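PDB 1GUG: molybdenum-pterin-binding protein 2 from Clostridium pasteurianum, which binds one mole of molybdenum per mole of protein and contains a pterin, and here, as a six-subunit assembly, holds tungstate ions. Local coordinates for residues R6-G11 and T56-S61; L16-V21 and I39-V44. All blocks are in the same frame, centred on the assembly; numbering follows the deposited sequence.

Contact 1 (R6-G11 and T56-S61); sequences RNQLKG and TAVVKS. With WO4 (tungstate(VI)ion), chain O.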
loop_
_atom_site.group_PDB
_atom_site.type_symbol
_atom_site.label_atom_id
_atom_site.label_comp_id
_atom_site.label_asym_id
_atom_site.label_seq_id
_atom_site.Cartn_x
_atom_site.Cartn_y
_atom_site.Cartn_z
ATOM N N ARG D 6 10.685 3.363 7.664
ATOM C CA ARG D 6 11.460 4.519 8.116
ATOM C C ARG D 6 10.701 5.543 8.936
ATOM O O ARG D 6 11.311 6.415 9.556
ATOM C CB ARG D 6 12.181 5.177 6.936
ATOM C CG ARG D 6 13.190 4.203 6.306
ATOM C CD ARG D 6 14.245 4.844 5.420
ATOM N NE ARG D 6 15.181 5.727 6.138
ATOM C CZ ARG D 6 16.228 5.299 6.851
ATOM N NH1 ARG D 6 16.481 3.996 6.974
ATOM N NH2 ARG D 6 17.027 6.181 7.450
ATOM N N ASN D 7 9.386 5.416 8.985
ATOM C CA ASN D 7 8.576 6.384 9.715
ATOM C C ASN D 7 8.022 5.757 10.974
ATOM O O ASN D 7 7.234 4.825 10.903
ATOM C CB ASN D 7 7.444 6.891 8.812
ATOM C CG ASN D 7 7.992 7.582 7.576
ATOM O OD1 ASN D 7 8.589 8.654 7.675
ATOM N ND2 ASN D 7 7.872 6.930 6.421
ATOM N N GLN D 8 8.488 6.239 12.124
ATOM C CA GLN D 8 8.045 5.680 13.400
ATOM C C GLN D 8 7.731 6.859 14.323
ATOM O O GLN D 8 8.629 7.577 14.768
ATOM C CB GLN D 8 9.116 4.724 13.982
ATOM C CG GLN D 8 9.438 3.586 13.010
ATOM C CD GLN D 8 10.433 2.556 13.538
ATOM O OE1 GLN D 8 10.685 2.483 14.746
ATOM N NE2 GLN D 8 10.995 1.754 12.628
ATOM N N LEU D 9 6.444 7.069 14.584
ATOM C CA LEU D 9 5.987 8.243 15.329
ATOM C C LEU D 9 5.339 7.924 16.679
ATOM O O LEU D 9 4.263 7.340 16.722
ATOM C CB LEU D 9 4.993 9.008 14.453
ATOM C CG LEU D 9 5.478 9.273 13.027
ATOM C CD1 LEU D 9 4.332 9.703 12.138
ATOM C CD2 LEU D 9 6.561 10.361 13.092
ATOM N N LYS D 10 5.996 8.308 17.782
ATOM C CA LYS D 10 5.449 8.001 19.114
ATOM C C LYS D 10 4.254 8.879 19.477
ATOM O O LYS D 10 4.265 10.080 19.238
ATOM C CB LYS D 10 6.538 8.157 20.182
ATOM C CG LYS D 10 7.739 7.229 19.985
ATOM C CD LYS D 10 8.730 7.277 21.143
ATOM C CE LYS D 10 9.764 8.349 20.915
ATOM N NZ LYS D 10 10.371 8.220 19.557
ATOM N N GLY D 11 3.223 8.283 20.059
ATOM C CA GLY D 11 2.058 9.071 20.410
ATOM C C GLY D 11 1.215 8.444 21.502
ATOM O O GLY D 11 1.626 7.452 22.113
ATOM N N THR D 56 3.229 3.527 19.069
ATOM C CA THR D 56 3.975 4.120 17.968
ATOM C C THR D 56 3.272 3.830 16.625
ATOM O O THR D 56 2.891 2.702 16.375
ATOM C CB THR D 56 5.408 3.545 17.952
ATOM O OG1 THR D 56 6.123 4.007 19.126
ATOM C CG2 THR D 56 6.229 4.133 16.823
ATOM N N ALA D 57 3.076 4.852 15.790
ATOM C CA ALA D 57 2.522 4.631 14.441
ATOM C C ALA D 57 3.677 4.380 13.478
ATOM O O ALA D 57 4.712 5.056 13.540
ATOM C CB ALA D 57 1.712 5.833 13.990
ATOM N N VAL D 58 3.504 3.396 12.608
ATOM C CA VAL D 58 4.563 2.984 11.693
ATOM C C VAL D 58 4.074 3.022 10.226
ATOM O O VAL D 58 2.999 2.489 9.912
ATOM C CB VAL D 58 5.049 1.549 12.067
ATOM C CG1 VAL D 58 6.049 1.041 11.056
ATOM C CG2 VAL D 58 5.654 1.545 13.480
ATOM N N VAL D 59 4.841 3.694 9.356
ATOM C CA VAL D 59 4.520 3.782 7.910
ATOM C C VAL D 59 5.718 3.467 7.026
ATOM O O VAL D 59 6.800 4.011 7.229
ATOM C CB VAL D 59 4.028 5.206 7.522
ATOM C CG1 VAL D 59 3.534 5.241 6.049
ATOM C CG2 VAL D 59 2.922 5.652 8.442
ATOM N N LYS D 60 5.527 2.600 6.035
ATOM C CA LYS D 60 6.586 2.298 5.068
ATOM C C LYS D 60 6.849 3.518 4.142
ATOM O O LYS D 60 5.899 4.171 3.745
ATOM C CB LYS D 60 6.161 1.067 4.242
ATOM C CG LYS D 60 7.315 0.436 3.420
ATOM C CD LYS D 60 6.780 -0.738 2.584
ATOM C CE LYS D 60 7.959 -1.487 1.966
ATOM N NZ LYS D 60 8.661 -0.667 0.918
ATOM N N SER D 61 8.113 3.815 3.806
ATOM C CA SER D 61 8.453 5.022 3.011
ATOM C C SER D 61 7.737 5.113 1.667
ATOM O O SER D 61 7.388 6.210 1.203
ATOM C CB SER D 61 9.977 5.094 2.764
ATOM O OG SER D 61 10.681 5.128 3.981
HETATM W W WO4 O . 11.116 1.086 3.943
HETATM O O1 WO4 O . 12.899 1.151 3.855
HETATM O O2 WO4 O . 10.581 -0.361 4.679
HETATM O O3 WO4 O . 10.450 1.108 2.315
HETATM O O4 WO4 O . 10.417 2.499 4.754
#
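At this oxyanion-binding site Arg6 and Ser61 converge on one tungstate oxygen where strand 7-18 begins and strand 54-59 ends. Arg6 N donates to O4 of the tungstate over 3.0 Å, while Ser61 reaches the same oxygen twice, through its backbone N and through OG, the latter at 2.8 Å. With OG beside its own backbone N (chi1 -59°), both Ser61 donors face the ion together, and OG also lies 3.3 Å from Arg6 CB. Lys60 approaches a different oxygen: its chain runs out straight and bends only at the last torsion, bringing NZ 2.9 Å from O3, and Thr62 takes a further bond from that ammonium. Ser4 and, from the third subunit, Ser40 complete the site, with Ser43 of that subunit beside it. The Arg6 guanidinium turns away to a salt bridge with Glu46 of the same neighbouring chain.

Behind the site the two strands form an antiparallel pair in the sheet of this TOBE domain, a member of the OB clan. Leu9 and Ala57 are a hydrogen-bonded pair, with Leu9 N to Ala57 O at 2.9 Å and nearly straight. At the Asn7–Val59 pair, Val59 N donates to Asn7 O at 3.1 Å, but the return bond from Asn7 N is weak. Asn7 ND2 adds a second donor to Val59 O, 3.2 Å away and above that carbonyl's plane; the oxygen lies close to the plane of the Asn7 amide, whose OD1 accepts from Thr36 N of the second subunit. On the other face, Thr56 lays CG2 against Leu9 N at 3.7 Å, and the Thr56 and Lys10 side chains lie side by side, OG1 next to CG.

Contact 2 (L16-V21 and I39-V44); sequences LKKGVV and ISLDSV. With WO4 (tungstate(VI)ion), chain M; WO4 (tungstate(VI)ion), chain N.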
loop_
_atom_site.group_PDB
_atom_site.type_symbol
_atom_site.label_atom_id
_atom_site.label_comp_id
_atom_site.label_asym_id
_atom_site.label_seq_id
_atom_site.Cartn_x
_atom_site.Cartn_y
_atom_site.Cartn_z
ATOM N N LEU D 16 -10.546 5.497 19.595
ATOM C CA LEU D 16 -10.596 4.083 19.253
ATOM C C LEU D 16 -12.030 3.702 18.833
ATOM O O LEU D 16 -12.980 3.953 19.578
ATOM C CB LEU D 16 -10.130 3.215 20.438
ATOM C CG LEU D 16 -10.244 1.714 20.167
ATOM C CD1 LEU D 16 -9.324 1.294 19.004
ATOM C CD2 LEU D 16 -9.988 0.874 21.447
ATOM N N LYS D 17 -12.184 3.147 17.626
ATOM C CA LYS D 17 -13.499 2.737 17.112
ATOM C C LYS D 17 -13.377 1.325 16.535
ATOM O O LYS D 17 -12.620 1.094 15.587
ATOM C CB LYS D 17 -14.005 3.717 16.046
ATOM C CG LYS D 17 -15.428 3.433 15.538
ATOM C CD LYS D 17 -15.988 4.623 14.743
ATOM C CE LYS D 17 -15.387 4.673 13.342
ATOM N NZ LYS D 17 -16.019 5.702 12.444
ATOM N N LYS D 18 -14.102 0.373 17.114
ATOM C CA LYS D 18 -14.038 -1.019 16.659
ATOM C C LYS D 18 -15.111 -1.351 15.628
ATOM O O LYS D 18 -16.248 -0.941 15.777
ATOM C CB LYS D 18 -14.161 -1.967 17.868
ATOM C CG LYS D 18 -12.981 -1.850 18.800
ATOM C CD LYS D 18 -13.117 -2.717 20.046
ATOM C CE LYS D 18 -11.870 -2.595 20.943
ATOM N NZ LYS D 18 -11.797 -3.772 21.884
ATOM N N GLY D 19 -14.751 -2.104 14.586
ATOM C CA GLY D 19 -15.728 -2.499 13.580
ATOM C C GLY D 19 -15.950 -3.999 13.625
ATOM O O GLY D 19 -15.756 -4.644 14.672
ATOM N N VAL D 20 -16.324 -4.572 12.489
ATOM C CA VAL D 20 -16.529 -6.017 12.427
ATOM C C VAL D 20 -15.218 -6.710 12.071
ATOM O O VAL D 20 -14.813 -7.680 12.733
ATOM C CB VAL D 20 -17.623 -6.388 11.397
ATOM C CG1 VAL D 20 -17.815 -7.915 11.356
ATOM C CG2 VAL D 20 -18.948 -5.679 11.728
ATOM N N VAL D 21 -14.552 -6.165 11.042
ATOM C CA VAL D 21 -13.291 -6.679 10.500
ATOM C C VAL D 21 -12.125 -5.739 10.794
ATOM O O VAL D 21 -11.023 -6.197 11.166
ATOM C CB VAL D 21 -13.398 -6.945 8.988
ATOM C CG1 VAL D 21 -12.009 -7.242 8.369
ATOM C CG2 VAL D 21 -14.324 -8.151 8.734
ATOM N N ILE D 39 -6.515 -0.689 10.947
ATOM C CA ILE D 39 -5.861 -2.012 11.016
ATOM C C ILE D 39 -6.916 -3.065 11.331
ATOM O O ILE D 39 -8.089 -2.740 11.401
ATOM C CB ILE D 39 -4.759 -2.026 12.114
ATOM C CG1 ILE D 39 -5.332 -1.549 13.456
ATOM C CG2 ILE D 39 -3.557 -1.169 11.691
ATOM C CD1 ILE D 39 -4.396 -1.836 14.686
ATOM N N SER D 40 -6.505 -4.324 11.484
ATOM C CA SER D 40 -7.464 -5.368 11.841
ATOM C C SER D 40 -7.990 -5.247 13.270
ATOM O O SER D 40 -7.259 -4.843 14.176
ATOM C CB SER D 40 -6.864 -6.768 11.648
ATOM O OG SER D 40 -5.849 -7.041 12.606
ATOM N N LEU D 41 -9.256 -5.615 13.453
ATOM C CA LEU D 41 -9.827 -5.715 14.786
ATOM C C LEU D 41 -9.015 -6.739 15.596
ATOM O O LEU D 41 -8.758 -6.552 16.779
ATOM C CB LEU D 41 -11.299 -6.147 14.708
ATOM C CG LEU D 41 -12.007 -6.359 16.057
ATOM C CD1 LEU D 41 -11.944 -5.080 16.898
ATOM C CD2 LEU D 41 -13.424 -6.805 15.827
ATOM N N ASP D 42 -8.602 -7.834 14.966
ATOM C CA ASP D 42 -7.822 -8.831 15.709
ATOM C C ASP D 42 -6.545 -8.259 16.336
ATOM O O ASP D 42 -6.228 -8.521 17.503
ATOM C CB ASP D 42 -7.478 -10.018 14.829
ATOM C CG ASP D 42 -8.698 -10.861 14.467
ATOM O OD1 ASP D 42 -9.667 -10.900 15.259
ATOM O OD2 ASP D 42 -8.766 -11.533 13.413
ATOM N N SER D 43 -5.798 -7.457 15.582
ATOM C CA SER D 43 -4.587 -6.871 16.137
ATOM C C SER D 43 -4.858 -5.854 17.268
ATOM O O SER D 43 -4.099 -5.785 18.235
ATOM C CB SER D 43 -3.736 -6.247 15.024
ATOM O OG SER D 43 -3.226 -7.245 14.160
ATOM N N VAL D 44 -5.910 -5.046 17.137
ATOM C CA VAL D 44 -6.276 -4.103 18.204
ATOM C C VAL D 44 -6.536 -4.866 19.513
ATOM O O VAL D 44 -6.125 -4.431 20.604
ATOM C CB VAL D 44 -7.507 -3.231 17.835
ATOM C CG1 VAL D 44 -8.219 -2.706 19.099
ATOM C CG2 VAL D 44 -7.086 -2.065 16.985
HETATM W W WO4 M . -2.812 -5.042 10.249
HETATM O O1 WO4 M . -3.857 -5.497 11.648
HETATM O O2 WO4 M . -1.562 -3.961 10.715
HETATM O O3 WO4 M . -3.872 -4.288 9.026
HETATM O O4 WO4 M . -2.124 -6.530 9.497
HETATM W W WO4 N . -15.869 -2.833 8.396
HETATM O O1 WO4 N . -14.307 -2.517 7.507
HETATM O O2 WO4 N . -15.508 -3.694 9.835
HETATM O O3 WO4 N . -16.549 -1.299 8.768
HETATM O O4 WO4 N . -16.928 -3.718 7.311
HETATM O O HOH W 1 -10.047 -8.584 12.354
#
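The backbones of 16-21 and 39-44 meet at a single hydrogen bond, Leu41 N to Val21 O, 2.9 Å long and almost straight at the hydrogen (177°), with the donor above the carbonyl plane. A water also donates to Val21 O and accepts from Asp42 N, so the carbonyl is linked to two successive amides of the first helical turn.

Leu41 carries most of the side-chain contact. With CG trans to the backbone N (chi1 177°), its two methyls divide the work: CD2 sits 3.4 Å from Gly19 O and close to Val20 O, while CD1 packs on the Lys18 methylenes, 3.9 Å from CG. The extended Lys18 chain passes across Leu41 at about a right angle and goes on to bring CE within 4.1 Å of Val44 CG1. That same methyl meets Leu16 CD1, the two side chains sliding past one another in opposite directions, and Val25 and Val49 pack on both residues.

The contact thus places the N-terminal end of helix 41-47 over the turn after strand 7-18. Ser40 is the helix N-cap: its OG accepts from Ser43 N at 3.0 Å. As a donor, OG reaches O1 of one tungstate at 2.7 Å, joined by Ser40 N, at a site to which Ser4, Arg6, Lys60 and Ser61 of the third subunit also contribute. On the turn, Val20 N and Val21 N both donate to O2 of a second tungstate, Val21 N in a nearly straight bond of 2.9 Å; Thr22 and its copies in the fourth and fifth subunits also bind this ion.

How the contacts relate
Contacts 1 and 2 lie on opposite sides of the chain's centre, 19 Å apart between centres and about 8 Å between nearest atoms, without touching. Strand 7-18 joins them, its start pairing in contact 1 and its end leading into the turn of contact 2, which is nested along the chain inside the loop that contact 1 closes. Assembly into the hexamer brings the two together: one subunit's Arg6, Lys60 and Ser61 (contact 1) and another subunit's Ser40 (from 39-44 of contact 2) hold the same tungstate. The second ion of contact 2 belongs to a different site, built from the same turn in three subunits.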